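Local coordinates for uncharacterized protein (Desulfovibrio piger, PDB 4LG3) that is of unknown function and belongs to the DUF4875 family, placed in a clan of CamS-like proteins, at residues G89-D101 with W111-L123. Numbering follows the deposited sequence.
Sequences GKTVLATATYAPD and WTWNTLQATPRGL. With SO4 (sulfate ion), chain D.
Tyr98 lays its ring over the six-membered ring of Trp113 in an offset stack, centroids 4.3 Å apart and planes 14° from parallel. Tyr98 CB also sits over that indole face, a CH-pi contact, while Pro100 CD covers the opposite face of the phenol. With CG anti to the backbone N (chi1 -178°), the Tyr98 ring lies over the indole of its cross-strand partner. At their edges a sulfate, probably from the crystallisation liquor, bridges the pair: Tyr98 OH donates to O2 at 2.7 Å, and Trp113 NE1 reaches O3 in the indole plane at 2.9 Å. Both side chains touch Ala64 of helix 53-71. Tyr98 and Trp113 form a non-hydrogen-bonded pair of the antiparallel strands 92-98 and 113-118, neighbours in a mixed sheet that strand 75-81 continues beyond 92-98. Between Thr95 and Thr97 the register slips by one, a beta bulge in which Thr115 and Leu116 together face Ala96; Thr115 has phi and psi both positive. Thr95 OG1 donates to the carbonyl O of Thr115 (2.8 Å), approaching from above the carbonyl plane, and accepts Gln117 NE2 at 3.0 Å, nearly in the amide plane; these two bonds fix the hydroxyl's rotation. On that same face Thr97 CG2 abuts the edge of the Trp111 ring at CH2 (3.6 Å), and Thr97 OG1 bonds Ser77 OG of strand 75-81. Near the far end Thr119 N donates to Leu93 O (2.8 Å), while Leu93 CD2 meets Leu123 CG at 4.1 Å, beside helix 125-137.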
ATOM      1  N   GLY A  89     -11.428  -0.299   0.845  1.00 43.68           N
ATOM      2  CA  GLY A  89     -11.549  -0.819  -0.512  1.00 43.53           C
ATOM      3  C   GLY A  89     -10.189  -1.240  -1.038  1.00 46.94           C
ATOM      4  O   GLY A  89     -10.028  -1.508  -2.233  1.00 47.44           O
ATOM      5  N   LYS A  90      -9.191  -1.291  -0.136  1.00 42.02           N
ATOM      6  CA  LYS A  90      -7.789  -1.597  -0.446  1.00 41.66           C
ATOM      7  C   LYS A  90      -7.070  -1.892   0.837  1.00 44.00           C
ATOM      8  O   LYS A  90      -7.617  -1.613   1.912  1.00 41.77           O
ATOM      9  CB  LYS A  90      -7.101  -0.403  -1.182  1.00 42.36           C
ATOM     10  CG  LYS A  90      -6.933   0.812  -0.279  1.00 32.91           C
ATOM     11  CD  LYS A  90      -6.654   2.125  -0.980  1.00 40.87           C
ATOM     12  CE  LYS A  90      -6.474   3.189   0.076  1.00 36.21           C
ATOM     13  NZ  LYS A  90      -6.403   4.522  -0.518  1.00 44.78           N
ATOM     14  N   THR A  91      -5.840  -2.457   0.731  1.00 40.34           N
ATOM     15  CA  THR A  91      -4.987  -2.784   1.879  1.00 38.50           C
ATOM     16  C   THR A  91      -3.544  -2.422   1.571  1.00 38.63           C
ATOM     17  O   THR A  91      -3.198  -2.192   0.432  1.00 36.06           O
ATOM     18  CB  THR A  91      -5.100  -4.278   2.298  1.00 42.91           C
ATOM     19  OG1 THR A  91      -4.722  -5.128   1.213  1.00 40.55           O
ATOM     20  CG2 THR A  91      -6.459  -4.648   2.860  1.00 37.90           C
ATOM     21  N   VAL A  92      -2.709  -2.412   2.595  1.00 37.23           N
ATOM     22  CA  VAL A  92      -1.279  -2.116   2.552  1.00 36.61           C
ATOM     23  C   VAL A  92      -0.520  -3.347   2.096  1.00 40.97           C
ATOM     24  O   VAL A  92      -0.631  -4.401   2.718  1.00 41.50           O
ATOM     25  CB  VAL A  92      -0.774  -1.642   3.951  1.00 38.50           C
ATOM     26  CG1 VAL A  92       0.728  -1.390   3.958  1.00 37.16           C
ATOM     27  CG2 VAL A  92      -1.526  -0.408   4.394  1.00 37.00           C
ATOM     28  N   LEU A  93       0.276  -3.184   1.033  1.00 37.52           N
ATOM     29  CA  LEU A  93       1.170  -4.207   0.504  1.00 36.96           C
ATOM     30  C   LEU A  93       2.619  -4.001   1.009  1.00 41.83           C
ATOM     31  O   LEU A  93       3.360  -4.967   1.143  1.00 43.58           O
ATOM     32  CB  LEU A  93       1.152  -4.209  -1.030  1.00 35.64           C
ATOM     33  CG  LEU A  93      -0.134  -4.634  -1.735  1.00 38.58           C
ATOM     34  CD1 LEU A  93       0.107  -4.777  -3.221  1.00 37.01           C
ATOM     35  CD2 LEU A  93      -0.725  -5.947  -1.138  1.00 40.55           C
ATOM     36  N   ALA A  94       3.015  -2.750   1.295  1.00 36.63           N
ATOM     37  CA  ALA A  94       4.369  -2.424   1.732  1.00 36.51           C
ATOM     38  C   ALA A  94       4.439  -1.016   2.252  1.00 39.55           C
ATOM     39  O   ALA A  94       3.673  -0.158   1.805  1.00 39.07           O
ATOM     40  CB  ALA A  94       5.359  -2.578   0.552  1.00 38.02           C
ATOM     41  N   THR A  95       5.413  -0.757   3.147  1.00 36.57           N
ATOM     42  CA  THR A  95       5.705   0.557   3.734  1.00 36.41           C
ATOM     43  C   THR A  95       7.199   0.736   3.934  1.00 42.92           C
ATOM     44  O   THR A  95       7.912  -0.243   4.164  1.00 42.81           O
ATOM     45  CB  THR A  95       5.003   0.788   5.117  1.00 41.55           C
ATOM     46  OG1 THR A  95       5.520  -0.122   6.091  1.00 42.92           O
ATOM     47  CG2 THR A  95       3.508   0.719   5.070  1.00 35.95           C
ATOM     48  N   ALA A  96       7.647   2.007   3.963  1.00 40.55           N
ATOM     49  CA  ALA A  96       9.028   2.397   4.235  1.00 40.61           C
ATOM     50  C   ALA A  96       9.111   3.878   4.553  1.00 43.48           C
ATOM     51  O   ALA A  96       8.494   4.702   3.870  1.00 41.55           O
ATOM     52  CB  ALA A  96       9.937   2.064   3.043  1.00 41.41           C
ATOM     53  N   THR A  97       9.880   4.212   5.595  1.00 40.08           N
ATOM     54  CA  THR A  97      10.181   5.579   5.977  1.00 38.77           C
ATOM     55  C   THR A  97      11.713   5.754   5.822  1.00 42.81           C
ATOM     56  O   THR A  97      12.496   4.944   6.295  1.00 42.41           O
ATOM     57  CB  THR A  97       9.609   5.922   7.356  1.00 47.45           C
ATOM     58  OG1 THR A  97       8.167   5.781   7.318  1.00 50.78           O
ATOM     59  CG2 THR A  97       9.977   7.337   7.788  1.00 45.34           C
ATOM     60  N   TYR A  98      12.098   6.804   5.125  1.00 39.98           N
ATOM     61  CA  TYR A  98      13.461   7.169   4.776  1.00 39.99           C
ATOM     62  C   TYR A  98      13.825   8.565   5.271  1.00 44.72           C
ATOM     63  O   TYR A  98      13.126   9.535   4.954  1.00 46.30           O
ATOM     64  CB  TYR A  98      13.591   7.113   3.248  1.00 39.97           C
ATOM     65  CG  TYR A  98      14.964   7.427   2.677  1.00 42.39           C
ATOM     66  CD1 TYR A  98      16.128   6.963   3.296  1.00 45.01           C
ATOM     67  CD2 TYR A  98      15.093   8.097   1.460  1.00 42.20           C
ATOM     68  CE1 TYR A  98      17.384   7.186   2.734  1.00 46.41           C
ATOM     69  CE2 TYR A  98      16.346   8.328   0.889  1.00 44.11           C
ATOM     70  CZ  TYR A  98      17.490   7.885   1.542  1.00 53.81           C
ATOM     71  OH  TYR A  98      18.732   8.091   0.999  1.00 56.83           O
ATOM     72  N   ALA A  99      14.916   8.655   6.046  1.00 41.11           N
ATOM     73  CA  ALA A  99      15.512   9.885   6.579  1.00 41.26           C
ATOM     74  C   ALA A  99      16.976   9.924   6.101  1.00 48.17           C
ATOM     75  O   ALA A  99      17.849   9.404   6.799  1.00 49.33           O
ATOM     76  CB  ALA A  99      15.409   9.915   8.093  1.00 41.85           C
ATOM     77  N   PRO A 100      17.246  10.460   4.873  1.00 44.11           N
ATOM     78  CA  PRO A 100      18.619  10.418   4.319  1.00 46.19           C
ATOM     79  C   PRO A 100      19.754  10.848   5.265  1.00 54.12           C
ATOM     80  O   PRO A 100      20.835  10.278   5.183  1.00 56.36           O
ATOM     81  CB  PRO A 100      18.558  11.366   3.103  1.00 46.64           C
ATOM     82  CG  PRO A 100      17.151  11.437   2.724  1.00 48.05           C
ATOM     83  CD  PRO A 100      16.295  11.050   3.907  1.00 43.50           C
ATOM     84  N   ASP A 101      19.520  11.832   6.144  1.00 51.50           N
ATOM     85  CA  ASP A 101      20.547  12.341   7.060  1.00 53.79           C
ATOM     86  C   ASP A 101      20.749  11.441   8.329  1.00 59.69           C
ATOM     87  O   ASP A 101      21.593  11.761   9.168  1.00 63.54           O
ATOM     88  CB  ASP A 101      20.248  13.810   7.467  1.00 55.27           C
ATOM     89  CG  ASP A 101      19.068  14.052   8.409  1.00 56.71           C
ATOM     90  OD1 ASP A 101      18.381  13.073   8.778  1.00 52.90           O
ATOM     91  OD2 ASP A 101      18.811  15.226   8.740  1.00 62.68           O
ATOM     92  N   TRP A 111      18.485   6.704  12.835  1.00 62.40           N
ATOM     93  CA  TRP A 111      18.136   5.743  11.793  1.00 59.61           C
ATOM     94  C   TRP A 111      17.901   6.448  10.495  1.00 59.54           C
ATOM     95  O   TRP A 111      17.503   7.613  10.485  1.00 57.98           O
ATOM     96  CB  TRP A 111      16.924   4.864  12.161  1.00 57.20           C
ATOM     97  CG  TRP A 111      15.660   5.582  12.533  1.00 57.00           C
ATOM     98  CD1 TRP A 111      15.162   5.755  13.792  1.00 60.13           C
ATOM     99  CD2 TRP A 111      14.653   6.082  11.631  1.00 54.96           C
ATOM    100  NE1 TRP A 111      13.929   6.368  13.738  1.00 58.06           N
ATOM    101  CE2 TRP A 111      13.578   6.554  12.425  1.00 58.19           C
ATOM    102  CE3 TRP A 111      14.540   6.146  10.231  1.00 54.83           C
ATOM    103  CZ2 TRP A 111      12.425   7.119  11.865  1.00 55.60           C
ATOM    104  CZ3 TRP A 111      13.411   6.729   9.674  1.00 54.69           C
ATOM    105  CH2 TRP A 111      12.371   7.208  10.484  1.00 55.09           C
ATOM    106  N   THR A 112      18.105   5.711   9.390  1.00 54.95           N
ATOM    107  CA  THR A 112      17.925   6.165   8.014  1.00 52.27           C
ATOM    108  C   THR A 112      16.664   5.514   7.453  1.00 55.61           C
ATOM    109  O   THR A 112      15.908   6.156   6.732  1.00 54.06           O
ATOM    110  CB  THR A 112      19.195   5.843   7.207  1.00 51.23           C
ATOM    111  OG1 THR A 112      20.323   6.358   7.936  1.00 51.95           O
ATOM    112  CG2 THR A 112      19.171   6.428   5.785  1.00 44.97           C
ATOM    113  N   TRP A 113      16.443   4.243   7.790  1.00 53.54           N
ATOM    114  CA  TRP A 113      15.277   3.482   7.339  1.00 51.23           C
ATOM    115  C   TRP A 113      14.507   2.921   8.538  1.00 54.20           C
ATOM    116  O   TRP A 113      15.108   2.447   9.503  1.00 55.46           O
ATOM    117  CB  TRP A 113      15.686   2.359   6.366  1.00 49.53           C
ATOM    118  CG  TRP A 113      16.193   2.874   5.045  1.00 50.20           C
ATOM    119  CD1 TRP A 113      17.491   3.131   4.707  1.00 54.73           C
ATOM    120  CD2 TRP A 113      15.406   3.183   3.883  1.00 48.11           C
ATOM    121  NE1 TRP A 113      17.562   3.585   3.407  1.00 54.06           N
ATOM    122  CE2 TRP A 113      16.300   3.608   2.872  1.00 53.33           C
ATOM    123  CE3 TRP A 113      14.030   3.143   3.597  1.00 47.35           C
ATOM    124  CZ2 TRP A 113      15.860   4.008   1.606  1.00 51.82           C
ATOM    125  CZ3 TRP A 113      13.594   3.531   2.339  1.00 47.81           C
ATOM    126  CH2 TRP A 113      14.500   3.968   1.363  1.00 49.40           C
ATOM    127  N   ASN A 114      13.180   2.999   8.478  1.00 48.79           N
ATOM    128  CA  ASN A 114      12.295   2.486   9.525  1.00 48.30           C
ATOM    129  C   ASN A 114      10.940   2.141   8.945  1.00 50.29           C
ATOM    130  O   ASN A 114      10.645   2.533   7.810  1.00 50.52           O
ATOM    131  CB  ASN A 114      12.124   3.517  10.636  1.00 51.35           C
ATOM    132  CG  ASN A 114      11.877   2.927  12.007  1.00 82.14           C
ATOM    133  OD1 ASN A 114      11.482   1.765  12.173  1.00 70.98           O
ATOM    134  ND2 ASN A 114      12.109   3.726  13.031  1.00 81.28           N
ATOM    135  N   THR A 115      10.122   1.402   9.712  1.00 45.34           N
ATOM    136  CA  THR A 115       8.742   1.020   9.386  1.00 44.19           C
ATOM    137  C   THR A 115       8.765   0.253   8.079  1.00 47.46           C
ATOM    138  O   THR A 115       8.014   0.547   7.132  1.00 48.09           O
ATOM    139  CB  THR A 115       7.807   2.271   9.375  1.00 56.70           C
ATOM    140  OG1 THR A 115       8.149   3.136  10.459  1.00 65.10           O
ATOM    141  CG2 THR A 115       6.327   1.901   9.480  1.00 51.43           C
ATOM    142  N   LEU A 116       9.677  -0.727   8.024  1.00 43.76           N
ATOM    143  CA  LEU A 116       9.888  -1.537   6.839  1.00 42.15           C
ATOM    144  C   LEU A 116       8.937  -2.696   6.858  1.00 43.89           C
ATOM    145  O   LEU A 116       9.044  -3.543   7.727  1.00 44.76           O
ATOM    146  CB  LEU A 116      11.348  -1.998   6.772  1.00 43.01           C
ATOM    147  CG  LEU A 116      12.410  -0.888   6.804  1.00 46.39           C
ATOM    148  CD1 LEU A 116      13.835  -1.485   6.832  1.00 46.08           C
ATOM    149  CD2 LEU A 116      12.206   0.128   5.660  1.00 45.35           C
ATOM    150  N   GLN A 117       7.936  -2.676   5.980  1.00 38.47           N
ATOM    151  CA  GLN A 117       6.941  -3.741   5.901  1.00 39.23           C
ATOM    152  C   GLN A 117       6.664  -4.113   4.486  1.00 43.03           C
ATOM    153  O   GLN A 117       6.752  -3.270   3.609  1.00 44.16           O
ATOM    154  CB  GLN A 117       5.603  -3.375   6.578  1.00 39.62           C
ATOM    155  CG  GLN A 117       5.686  -3.045   8.046  1.00 36.52           C
ATOM    156  CD  GLN A 117       4.329  -2.646   8.552  1.00 62.01           C
ATOM    157  OE1 GLN A 117       3.674  -3.395   9.281  1.00 53.47           O
ATOM    158  NE2 GLN A 117       3.870  -1.448   8.175  1.00 54.65           N
ATOM    159  N   ALA A 118       6.356  -5.378   4.255  1.00 40.25           N
ATOM    160  CA  ALA A 118       5.964  -5.893   2.949  1.00 41.16           C
ATOM    161  C   ALA A 118       5.195  -7.184   3.143  1.00 48.46           C
ATOM    162  O   ALA A 118       5.517  -7.962   4.046  1.00 50.80           O
ATOM    163  CB  ALA A 118       7.177  -6.107   2.045  1.00 42.49           C
ATOM    164  N   THR A 119       4.139  -7.379   2.351  1.00 44.95           N
ATOM    165  CA  THR A 119       3.336  -8.603   2.395  1.00 45.46           C
ATOM    166  C   THR A 119       4.152  -9.718   1.694  1.00 51.75           C
ATOM    167  O   THR A 119       4.973  -9.405   0.822  1.00 50.80           O
ATOM    168  CB  THR A 119       1.960  -8.375   1.736  1.00 46.03           C
ATOM    169  OG1 THR A 119       2.143  -7.796   0.451  1.00 44.10           O
ATOM    170  CG2 THR A 119       1.029  -7.521   2.559  1.00 43.43           C
ATOM    171  N   PRO A 120       3.937 -11.019   1.992  1.00 50.64           N
ATOM    172  CA  PRO A 120       4.745 -12.061   1.297  1.00 51.36           C
ATOM    173  C   PRO A 120       4.524 -12.116  -0.221  1.00 55.26           C
ATOM    174  O   PRO A 120       5.341 -12.692  -0.926  1.00 57.46           O
ATOM    175  CB  PRO A 120       4.324 -13.369   1.973  1.00 54.51           C
ATOM    176  CG  PRO A 120       3.061 -13.064   2.714  1.00 58.06           C
ATOM    177  CD  PRO A 120       3.046 -11.600   3.021  1.00 51.87           C
ATOM    178  N   ARG A 121       3.438 -11.502  -0.719  1.00 51.48           N
ATOM    179  CA  ARG A 121       3.027 -11.422  -2.142  1.00 50.80           C
ATOM    180  C   ARG A 121       1.995 -10.327  -2.345  1.00 53.51           C
ATOM    181  O   ARG A 121       1.421  -9.845  -1.362  1.00 53.98           O
ATOM    182  CB  ARG A 121       2.416 -12.762  -2.602  1.00 50.90           C
ATOM    183  CG  ARG A 121       1.187 -13.205  -1.792  1.00 57.28           C
ATOM    184  CD  ARG A 121       0.358 -14.234  -2.535  1.00 58.89           C
ATOM    185  NE  ARG A 121      -0.805 -14.690  -1.769  1.00 58.17           N
ATOM    186  CZ  ARG A 121      -2.046 -14.237  -1.930  1.00 62.17           C
ATOM    187  NH1 ARG A 121      -2.309 -13.297  -2.827  1.00 44.82           N
ATOM    188  NH2 ARG A 121      -3.036 -14.733  -1.205  1.00 50.06           N
ATOM    189  N   GLY A 122       1.709 -10.003  -3.606  1.00 48.32           N
ATOM    190  CA  GLY A 122       0.623  -9.093  -3.958  1.00 46.33           C
ATOM    191  C   GLY A 122      -0.691  -9.855  -4.025  1.00 49.51           C
ATOM    192  O   GLY A 122      -0.757 -11.010  -3.601  1.00 52.07           O
ATOM    193  N   LEU A 123      -1.744  -9.260  -4.585  1.00 44.33           N
ATOM    194  CA  LEU A 123      -3.055  -9.926  -4.585  1.00 44.07           C
ATOM    195  C   LEU A 123      -3.518 -10.361  -5.970  1.00 50.37           C
ATOM    196  O   LEU A 123      -3.114  -9.787  -6.983  1.00 50.13           O
ATOM    197  CB  LEU A 123      -4.135  -9.005  -3.943  1.00 42.70           C
ATOM    198  CG  LEU A 123      -3.812  -8.296  -2.584  1.00 45.08           C
ATOM    199  CD1 LEU A 123      -5.030  -7.597  -2.042  1.00 45.06           C
ATOM    200  CD2 LEU A 123      -3.293  -9.275  -1.513  1.00 44.01           C
TER
HETATM  201  S   SO4 D 301      21.163   5.216   2.062  1.00 92.42           S
HETATM  202  O1  SO4 D 301      21.796   5.100   0.741  1.00 93.95           O
HETATM  203  O2  SO4 D 301      20.593   6.560   2.186  1.00 91.99           O
HETATM  204  O3  SO4 D 301      20.137   4.164   2.208  1.00 90.94           O
HETATM  205  O4  SO4 D 301      22.174   5.034   3.106  1.00 93.50           O